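Local coordinates for protein kinase domain-containing protein (Chaetomium thermophilum, PDB 6Z3U) that probably phosphorylates serine and threonine residues with ATP, as the cyclin-dependent kinase subunit of a CDK-activating complex that also acts in transcription, at residues L217-K222 / A276-S281; I221-L226 / G283-E288. One frame throughout, in Å; residues are numbered along the deposited sequence.

Contact 1 of 2, residues L217-K222 / A276-S281; sequences LHRDIK and AVDIWS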
ATOM      1  N   LEU B 217      -1.188   1.488  -8.697  1.00 21.86           N
ATOM      2  CA  LEU B 217      -1.529   0.839  -9.955  1.00 21.56           C
ATOM      3  C   LEU B 217      -2.379  -0.391  -9.661  1.00 21.61           C
ATOM      4  O   LEU B 217      -2.055  -1.170  -8.760  1.00 24.27           O
ATOM      5  CB  LEU B 217      -0.269   0.441 -10.722  1.00 24.50           C
ATOM      6  CG  LEU B 217       0.648   1.579 -11.173  1.00 22.34           C
ATOM      7  CD1 LEU B 217       1.943   1.021 -11.751  1.00 30.00           C
ATOM      8  CD2 LEU B 217      -0.055   2.460 -12.193  1.00 21.72           C
ATOM      9  N   HIS B 218      -3.469  -0.556 -10.412  1.00 21.20           N
ATOM     10  CA  HIS B 218      -4.348  -1.702 -10.198  1.00 21.33           C
ATOM     11  C   HIS B 218      -3.821  -2.944 -10.912  1.00 21.64           C
ATOM     12  O   HIS B 218      -3.726  -4.020 -10.313  1.00 22.43           O
ATOM     13  CB  HIS B 218      -5.762  -1.366 -10.672  1.00 20.88           C
ATOM     14  CG  HIS B 218      -6.767  -2.436 -10.386  1.00 21.11           C
ATOM     15  ND1 HIS B 218      -7.002  -3.485 -11.249  1.00 23.92           N
ATOM     16  CD2 HIS B 218      -7.603  -2.616  -9.337  1.00 23.52           C
ATOM     17  CE1 HIS B 218      -7.938  -4.267 -10.741  1.00 24.80           C
ATOM     18  NE2 HIS B 218      -8.319  -3.763  -9.582  1.00 31.71           N
ATOM     19  N   ARG B 219      -3.488  -2.809 -12.194  1.00 21.48           N
ATOM     20  CA  ARG B 219      -2.794  -3.847 -12.958  1.00 21.98           C
ATOM     21  C   ARG B 219      -3.614  -5.129 -13.084  1.00 22.12           C
ATOM     22  O   ARG B 219      -3.060  -6.228 -13.161  1.00 22.77           O
ATOM     23  CB  ARG B 219      -1.410  -4.150 -12.372  1.00 22.68           C
ATOM     24  CG  ARG B 219      -0.544  -2.906 -12.199  1.00 22.65           C
ATOM     25  CD  ARG B 219       0.848  -3.206 -11.666  1.00 23.43           C
ATOM     26  NE  ARG B 219       0.868  -4.194 -10.596  1.00 27.99           N
ATOM     27  CZ  ARG B 219       1.967  -4.551  -9.940  1.00 25.99           C
ATOM     28  NH1 ARG B 219       3.133  -3.993 -10.238  1.00 39.40           N
ATOM     29  NH2 ARG B 219       1.899  -5.462  -8.980  1.00 32.29           N
ATOM     30  N   ASP B 220      -4.942  -5.009 -13.101  1.00 21.69           N
ATOM     31  CA  ASP B 220      -5.792  -6.136 -13.465  1.00 21.95           C
ATOM     32  C   ASP B 220      -7.219  -5.686 -13.749  1.00 28.72           C
ATOM     33  O   ASP B 220      -8.177  -6.327 -13.302  1.00 33.80           O
ATOM     34  CB  ASP B 220      -5.801  -7.202 -12.370  1.00 29.11           C
ATOM     35  CG  ASP B 220      -6.313  -8.544 -12.871  1.00 30.59           C
ATOM     36  OD1 ASP B 220      -6.398  -8.723 -14.106  1.00 26.10           O
ATOM     37  OD2 ASP B 220      -6.635  -9.416 -12.036  1.00 30.57           O
ATOM     38  N   ILE B 221      -7.376  -4.595 -14.491  1.00 26.22           N
ATOM     39  CA  ILE B 221      -8.706  -4.082 -14.802  1.00 26.38           C
ATOM     40  C   ILE B 221      -9.322  -4.905 -15.922  1.00 26.92           C
ATOM     41  O   ILE B 221      -8.724  -5.084 -16.990  1.00 23.99           O
ATOM     42  CB  ILE B 221      -8.649  -2.588 -15.161  1.00 19.84           C
ATOM     43  CG1 ILE B 221      -8.294  -1.776 -13.914  1.00 24.95           C
ATOM     44  CG2 ILE B 221      -9.968  -2.139 -15.761  1.00 26.71           C
ATOM     45  CD1 ILE B 221      -8.049  -0.314 -14.176  1.00 26.14           C
ATOM     46  N   LYS B 222     -10.526  -5.406 -15.675  1.00 22.56           N
ATOM     47  CA  LYS B 222     -11.291  -6.165 -16.651  1.00 20.73           C
ATOM     48  C   LYS B 222     -12.743  -6.170 -16.199  1.00 31.01           C
ATOM     49  O   LYS B 222     -13.041  -5.821 -15.047  1.00 36.35           O
ATOM     50  CB  LYS B 222     -10.749  -7.597 -16.801  1.00 23.49           C
ATOM     51  CG  LYS B 222     -10.484  -8.298 -15.480  1.00 34.39           C
ATOM     52  CD  LYS B 222     -10.063  -9.744 -15.694  1.00 32.54           C
ATOM     53  CE  LYS B 222      -9.661 -10.410 -14.389  1.00 29.03           C
ATOM     54  NZ  LYS B 222      -9.336 -11.850 -14.579  1.00 37.86           N
ATOM     55  N   ALA B 276      -0.020   4.604 -17.421  1.00 34.59           N
ATOM     56  CA  ALA B 276      -0.513   4.328 -18.765  1.00 33.81           C
ATOM     57  C   ALA B 276      -0.903   2.866 -18.937  1.00 33.26           C
ATOM     58  O   ALA B 276      -1.776   2.548 -19.752  1.00 32.09           O
ATOM     59  CB  ALA B 276       0.544   4.719 -19.800  1.00 40.37           C
ATOM     60  N   VAL B 277      -0.283   1.963 -18.175  1.00 25.27           N
ATOM     61  CA  VAL B 277      -0.604   0.547 -18.320  1.00 24.72           C
ATOM     62  C   VAL B 277      -2.056   0.285 -17.941  1.00 23.72           C
ATOM     63  O   VAL B 277      -2.721  -0.567 -18.540  1.00 25.99           O
ATOM     64  CB  VAL B 277       0.359  -0.317 -17.483  1.00 24.99           C
ATOM     65  CG1 VAL B 277       1.775  -0.186 -18.009  1.00 32.10           C
ATOM     66  CG2 VAL B 277       0.280   0.057 -16.008  1.00 29.19           C
ATOM     67  N   ASP B 278      -2.572   1.008 -16.942  1.00 23.43           N
ATOM     68  CA  ASP B 278      -3.968   0.834 -16.549  1.00 22.61           C
ATOM     69  C   ASP B 278      -4.921   1.484 -17.544  1.00 22.47           C
ATOM     70  O   ASP B 278      -6.008   0.955 -17.801  1.00 21.88           O
ATOM     71  CB  ASP B 278      -4.208   1.402 -15.149  1.00 22.50           C
ATOM     72  CG  ASP B 278      -3.782   0.449 -14.050  1.00 22.41           C
ATOM     73  OD1 ASP B 278      -3.787  -0.778 -14.282  1.00 22.17           O
ATOM     74  OD2 ASP B 278      -3.460   0.928 -12.944  1.00 22.66           O
ATOM     75  N   ILE B 279      -4.541   2.635 -18.104  1.00 25.30           N
ATOM     76  CA  ILE B 279      -5.408   3.313 -19.063  1.00 23.09           C
ATOM     77  C   ILE B 279      -5.673   2.416 -20.265  1.00 22.95           C
ATOM     78  O   ILE B 279      -6.789   2.380 -20.796  1.00 22.59           O
ATOM     79  CB  ILE B 279      -4.787   4.661 -19.477  1.00 23.98           C
ATOM     80  CG1 ILE B 279      -5.258   5.780 -18.544  1.00 24.05           C
ATOM     81  CG2 ILE B 279      -5.132   5.004 -20.911  1.00 24.32           C
ATOM     82  CD1 ILE B 279      -4.964   5.534 -17.089  1.00 24.89           C
ATOM     83  N   TRP B 280      -4.661   1.664 -20.702  1.00 23.32           N
ATOM     84  CA  TRP B 280      -4.851   0.749 -21.822  1.00 23.30           C
ATOM     85  C   TRP B 280      -5.935  -0.274 -21.515  1.00 22.46           C
ATOM     86  O   TRP B 280      -6.807  -0.541 -22.350  1.00 28.55           O
ATOM     87  CB  TRP B 280      -3.539   0.038 -22.149  1.00 23.93           C
ATOM     88  CG  TRP B 280      -3.664  -0.981 -23.241  1.00 24.49           C
ATOM     89  CD1 TRP B 280      -4.129  -2.262 -23.122  1.00 23.55           C
ATOM     90  CD2 TRP B 280      -3.303  -0.813 -24.615  1.00 24.81           C
ATOM     91  NE1 TRP B 280      -4.087  -2.895 -24.341  1.00 24.35           N
ATOM     92  CE2 TRP B 280      -3.583  -2.028 -25.273  1.00 24.89           C
ATOM     93  CE3 TRP B 280      -2.772   0.247 -25.354  1.00 25.65           C
ATOM     94  CZ2 TRP B 280      -3.347  -2.210 -26.632  1.00 25.48           C
ATOM     95  CZ3 TRP B 280      -2.541   0.065 -26.702  1.00 28.11           C
ATOM     96  CH2 TRP B 280      -2.827  -1.154 -27.328  1.00 28.96           C
ATOM     97  N   SER B 281      -5.887  -0.872 -20.325  1.00 22.05           N
ATOM     98  CA  SER B 281      -6.921  -1.827 -19.943  1.00 21.36           C
ATOM     99  C   SER B 281      -8.298  -1.179 -19.965  1.00 20.94           C
ATOM    100  O   SER B 281      -9.277  -1.799 -20.397  1.00 25.61           O
ATOM    101  CB  SER B 281      -6.617  -2.396 -18.561  1.00 25.10           C
ATOM    102  OG  SER B 281      -5.410  -3.134 -18.584  1.00 36.01           O
TER

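Contact 2 of 2, residues I221-L226 / G283-E288; sequences IKPNNL and GMVFAE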
ATOM      1  N   ILE B 221      -7.376  -4.595 -14.491  1.00 26.22           N
ATOM      2  CA  ILE B 221      -8.706  -4.082 -14.802  1.00 26.38           C
ATOM      3  C   ILE B 221      -9.322  -4.905 -15.922  1.00 26.92           C
ATOM      4  O   ILE B 221      -8.724  -5.084 -16.990  1.00 23.99           O
ATOM      5  CB  ILE B 221      -8.649  -2.588 -15.161  1.00 19.84           C
ATOM      6  CG1 ILE B 221      -8.294  -1.776 -13.914  1.00 24.95           C
ATOM      7  CG2 ILE B 221      -9.968  -2.139 -15.761  1.00 26.71           C
ATOM      8  CD1 ILE B 221      -8.049  -0.314 -14.176  1.00 26.14           C
ATOM      9  N   LYS B 222     -10.526  -5.406 -15.675  1.00 22.56           N
ATOM     10  CA  LYS B 222     -11.291  -6.165 -16.651  1.00 20.73           C
ATOM     11  C   LYS B 222     -12.743  -6.170 -16.199  1.00 31.01           C
ATOM     12  O   LYS B 222     -13.041  -5.821 -15.047  1.00 36.35           O
ATOM     13  CB  LYS B 222     -10.749  -7.597 -16.801  1.00 23.49           C
ATOM     14  CG  LYS B 222     -10.484  -8.298 -15.480  1.00 34.39           C
ATOM     15  CD  LYS B 222     -10.063  -9.744 -15.694  1.00 32.54           C
ATOM     16  CE  LYS B 222      -9.661 -10.410 -14.389  1.00 29.03           C
ATOM     17  NZ  LYS B 222      -9.336 -11.850 -14.579  1.00 37.86           N
ATOM     18  N   PRO B 223     -13.676  -6.549 -17.076  1.00 29.72           N
ATOM     19  CA  PRO B 223     -15.099  -6.440 -16.706  1.00 22.17           C
ATOM     20  C   PRO B 223     -15.475  -7.192 -15.439  1.00 27.94           C
ATOM     21  O   PRO B 223     -16.194  -6.643 -14.592  1.00 30.11           O
ATOM     22  CB  PRO B 223     -15.816  -6.999 -17.944  1.00 21.29           C
ATOM     23  CG  PRO B 223     -14.867  -6.766 -19.066  1.00 20.64           C
ATOM     24  CD  PRO B 223     -13.501  -6.960 -18.482  1.00 30.29           C
ATOM     25  N   ASN B 224     -15.022  -8.437 -15.277  1.00 24.53           N
ATOM     26  CA  ASN B 224     -15.463  -9.225 -14.132  1.00 26.27           C
ATOM     27  C   ASN B 224     -14.867  -8.752 -12.813  1.00 23.22           C
ATOM     28  O   ASN B 224     -15.244  -9.283 -11.763  1.00 27.50           O
ATOM     29  CB  ASN B 224     -15.129 -10.704 -14.343  1.00 32.63           C
ATOM     30  CG  ASN B 224     -13.675 -10.928 -14.678  1.00 33.22           C
ATOM     31  OD1 ASN B 224     -13.238 -10.664 -15.798  1.00 43.81           O
ATOM     32  ND2 ASN B 224     -12.915 -11.428 -13.712  1.00 32.99           N
ATOM     33  N   ASN B 225     -13.945  -7.791 -12.835  1.00 28.79           N
ATOM     34  CA  ASN B 225     -13.455  -7.152 -11.620  1.00 26.23           C
ATOM     35  C   ASN B 225     -14.154  -5.828 -11.344  1.00 22.75           C
ATOM     36  O   ASN B 225     -13.698  -5.065 -10.485  1.00 23.57           O
ATOM     37  CB  ASN B 225     -11.942  -6.932 -11.710  1.00 24.54           C
ATOM     38  CG  ASN B 225     -11.154  -8.223 -11.582  1.00 31.80           C
ATOM     39  OD1 ASN B 225     -11.665  -9.237 -11.101  1.00 26.97           O
ATOM     40  ND2 ASN B 225      -9.896  -8.189 -12.009  1.00 36.81           N
ATOM     41  N   LEU B 226     -15.239  -5.537 -12.058  1.00 25.54           N
ATOM     42  CA  LEU B 226     -16.039  -4.329 -11.865  1.00 28.26           C
ATOM     43  C   LEU B 226     -17.385  -4.745 -11.273  1.00 25.05           C
ATOM     44  O   LEU B 226     -18.314  -5.101 -11.996  1.00 26.13           O
ATOM     45  CB  LEU B 226     -16.212  -3.576 -13.185  1.00 26.99           C
ATOM     46  CG  LEU B 226     -14.919  -3.008 -13.772  1.00 27.68           C
ATOM     47  CD1 LEU B 226     -15.090  -2.614 -15.224  1.00 19.96           C
ATOM     48  CD2 LEU B 226     -14.478  -1.811 -12.953  1.00 27.53           C
ATOM     49  N   GLY B 283      -9.154   1.229 -21.943  1.00 21.67           N
ATOM     50  CA  GLY B 283      -9.483   1.291 -23.355  1.00 22.02           C
ATOM     51  C   GLY B 283     -10.060  -0.011 -23.874  1.00 21.68           C
ATOM     52  O   GLY B 283     -10.964  -0.010 -24.711  1.00 21.70           O
ATOM     53  N   MET B 284      -9.547  -1.142 -23.384  1.00 21.45           N
ATOM     54  CA  MET B 284     -10.076  -2.435 -23.809  1.00 21.23           C
ATOM     55  C   MET B 284     -11.442  -2.713 -23.196  1.00 20.58           C
ATOM     56  O   MET B 284     -12.292  -3.337 -23.843  1.00 20.51           O
ATOM     57  CB  MET B 284      -9.090  -3.547 -23.453  1.00 21.33           C
ATOM     58  CG  MET B 284      -7.818  -3.514 -24.286  1.00 22.11           C
ATOM     59  SD  MET B 284      -8.165  -3.750 -26.040  1.00 22.66           S
ATOM     60  CE  MET B 284      -6.754  -2.944 -26.789  1.00 23.68           C
ATOM     61  N   VAL B 285     -11.672  -2.270 -21.958  1.00 20.22           N
ATOM     62  CA  VAL B 285     -13.007  -2.379 -21.375  1.00 22.47           C
ATOM     63  C   VAL B 285     -13.978  -1.468 -22.112  1.00 19.89           C
ATOM     64  O   VAL B 285     -15.125  -1.844 -22.383  1.00 19.72           O
ATOM     65  CB  VAL B 285     -12.959  -2.061 -19.870  1.00 19.48           C
ATOM     66  CG1 VAL B 285     -14.361  -1.928 -19.311  1.00 19.17           C
ATOM     67  CG2 VAL B 285     -12.192  -3.140 -19.124  1.00 19.38           C
ATOM     68  N   PHE B 286     -13.536  -0.258 -22.454  1.00 20.30           N
ATOM     69  CA  PHE B 286     -14.365   0.632 -23.259  1.00 20.60           C
ATOM     70  C   PHE B 286     -14.727  -0.030 -24.580  1.00 20.80           C
ATOM     71  O   PHE B 286     -15.902  -0.087 -24.961  1.00 32.35           O
ATOM     72  CB  PHE B 286     -13.619   1.947 -23.494  1.00 21.18           C
ATOM     73  CG  PHE B 286     -14.475   3.063 -24.035  1.00 21.58           C
ATOM     74  CD1 PHE B 286     -15.835   2.901 -24.233  1.00 21.41           C
ATOM     75  CD2 PHE B 286     -13.898   4.279 -24.361  1.00 22.26           C
ATOM     76  CE1 PHE B 286     -16.603   3.933 -24.738  1.00 22.97           C
ATOM     77  CE2 PHE B 286     -14.662   5.314 -24.865  1.00 23.80           C
ATOM     78  CZ  PHE B 286     -16.015   5.140 -25.055  1.00 22.58           C
ATOM     79  N   ALA B 287     -13.726  -0.558 -25.286  1.00 21.12           N
ATOM     80  CA  ALA B 287     -13.989  -1.199 -26.569  1.00 21.45           C
ATOM     81  C   ALA B 287     -14.878  -2.421 -26.399  1.00 21.03           C
ATOM     82  O   ALA B 287     -15.775  -2.660 -27.215  1.00 21.63           O
ATOM     83  CB  ALA B 287     -12.674  -1.586 -27.245  1.00 23.19           C
ATOM     84  N   GLU B 288     -14.634  -3.216 -25.356  1.00 21.38           N
ATOM     85  CA  GLU B 288     -15.453  -4.401 -25.129  1.00 23.93           C
ATOM     86  C   GLU B 288     -16.906  -4.041 -24.853  1.00 25.12           C
ATOM     87  O   GLU B 288     -17.815  -4.791 -25.229  1.00 29.83           O
ATOM     88  CB  GLU B 288     -14.886  -5.216 -23.968  1.00 21.95           C
ATOM     89  CG  GLU B 288     -15.694  -6.451 -23.641  1.00 19.71           C
ATOM     90  CD  GLU B 288     -14.911  -7.430 -22.799  1.00 23.23           C
ATOM     91  OE1 GLU B 288     -15.515  -8.405 -22.301  1.00 28.23           O
ATOM     92  OE2 GLU B 288     -13.687  -7.223 -22.637  1.00 30.97           O
TER

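Contact 1 of 2, residues L217-K222 / A276-S281
The carboxylate of D278 lies against the backbone of L217, H218 and R219, each oxygen taking one backbone N-H of the loop. D278 OD2 accepts H218 N at 2.9 Å with an N-H...O angle of 153°. This donor arrives on the syn side but 17° out of the carboxylate plane. D278 OD1 accepts R219 N, also at 2.9 Å, and uses the syn lone pair. Two bonds to successive amides fix the rotation of the carboxylate. D278's chi1 of -81° sets CG anti to its carbonyl carbon, so that the carboxylate reaches from the helix to the loop amides. D278 OD2 is also hydrogen-bonded to H212 NE2 of helix 194-213, and L217 CD2 lies 3.8 Å from D278 OD2, the two side chains passing each other at a slant. In sequence and geometry this is the catalytic loop of a protein kinase, HRDIKPN at 218-224, tied to the buried helix 276-291 by the aspartate that kinases carry on helix F. D220 within the loop is the predicted proton acceptor. H218 turns its ring away from the helix, to meet F239 edge-to-face as in the regulatory spine, and its ND1 takes a weak bond from D220 N. Farther along, I221 CB packs on S281 CB at 4.0 Å. S281 OG is hydrogen-bonded to Y261 O, while R219 sends NH2 to L241 O.

Contact 2 of 2, residues I221-L226 / G283-E288
V285 fills the angle between I221, K222, P223 and L226, and its branches divide the work. CB points at the loop and splits into two methyls. V285 CG1, placed anti to the backbone N by a chi1 of 170°, approaches L226 CD1 at 4.2 Å. V285 CG2 has K222 CA as its nearest neighbour, at 4.0 Å. P223 CD is 4.1 Å from V285 CG2, and I221 CG2 touches the same methyl. I221 lies roughly perpendicular to V285, while the proline ring and the valine run antiparallel past each other. One helical turn on, the extended chain of E288 brings one face of its carboxylate over P223 CG, with E288 OE1 3.7 Å from P223 CG and OE2 nearly as close. E288 OE2 is hydrogen-bonded to Y261 OH, outside the two segments. With an alanine here in place of P223, CG and CD are gone, which is likely to leave a gap beside V285 CG2 and the E288 carboxylate without the ring corner it covers. The proline also begins a short 3-10 turn at 223-224 of the kinase catalytic loop, enclosed by N225 N bonding to K222 O at 3.1 Å, with L226 N to P223 O following, and this leads into strand 226-228. Across the interface itself the chemistry is apolar packing plus a carboxylate lying on a ring carbon, which implies that shape fit, and not directional bonding, sets these residues against the helix.

Contacts 1 and 2 are successive footings of the catalytic loop on one helix, 276-291, with centres 9 Å apart; they share I221 and K222. D278, S281, V285 and E288 recur at three- or four-residue intervals and form one helical face, with polar bonds at D278 and van der Waals packing at S281, V285 and E288. Between the footings, D220 O receives N225 ND2 at 2.8 Å, which probably braces the loop. D220, the predicted proton acceptor, sits between these anchors and makes no contact with helix segment 276-281; the side chain of K222 lies about 4 Å from that of D220. The side chain of H218 is about 11 Å from that of K122, a predicted ATP-binding residue.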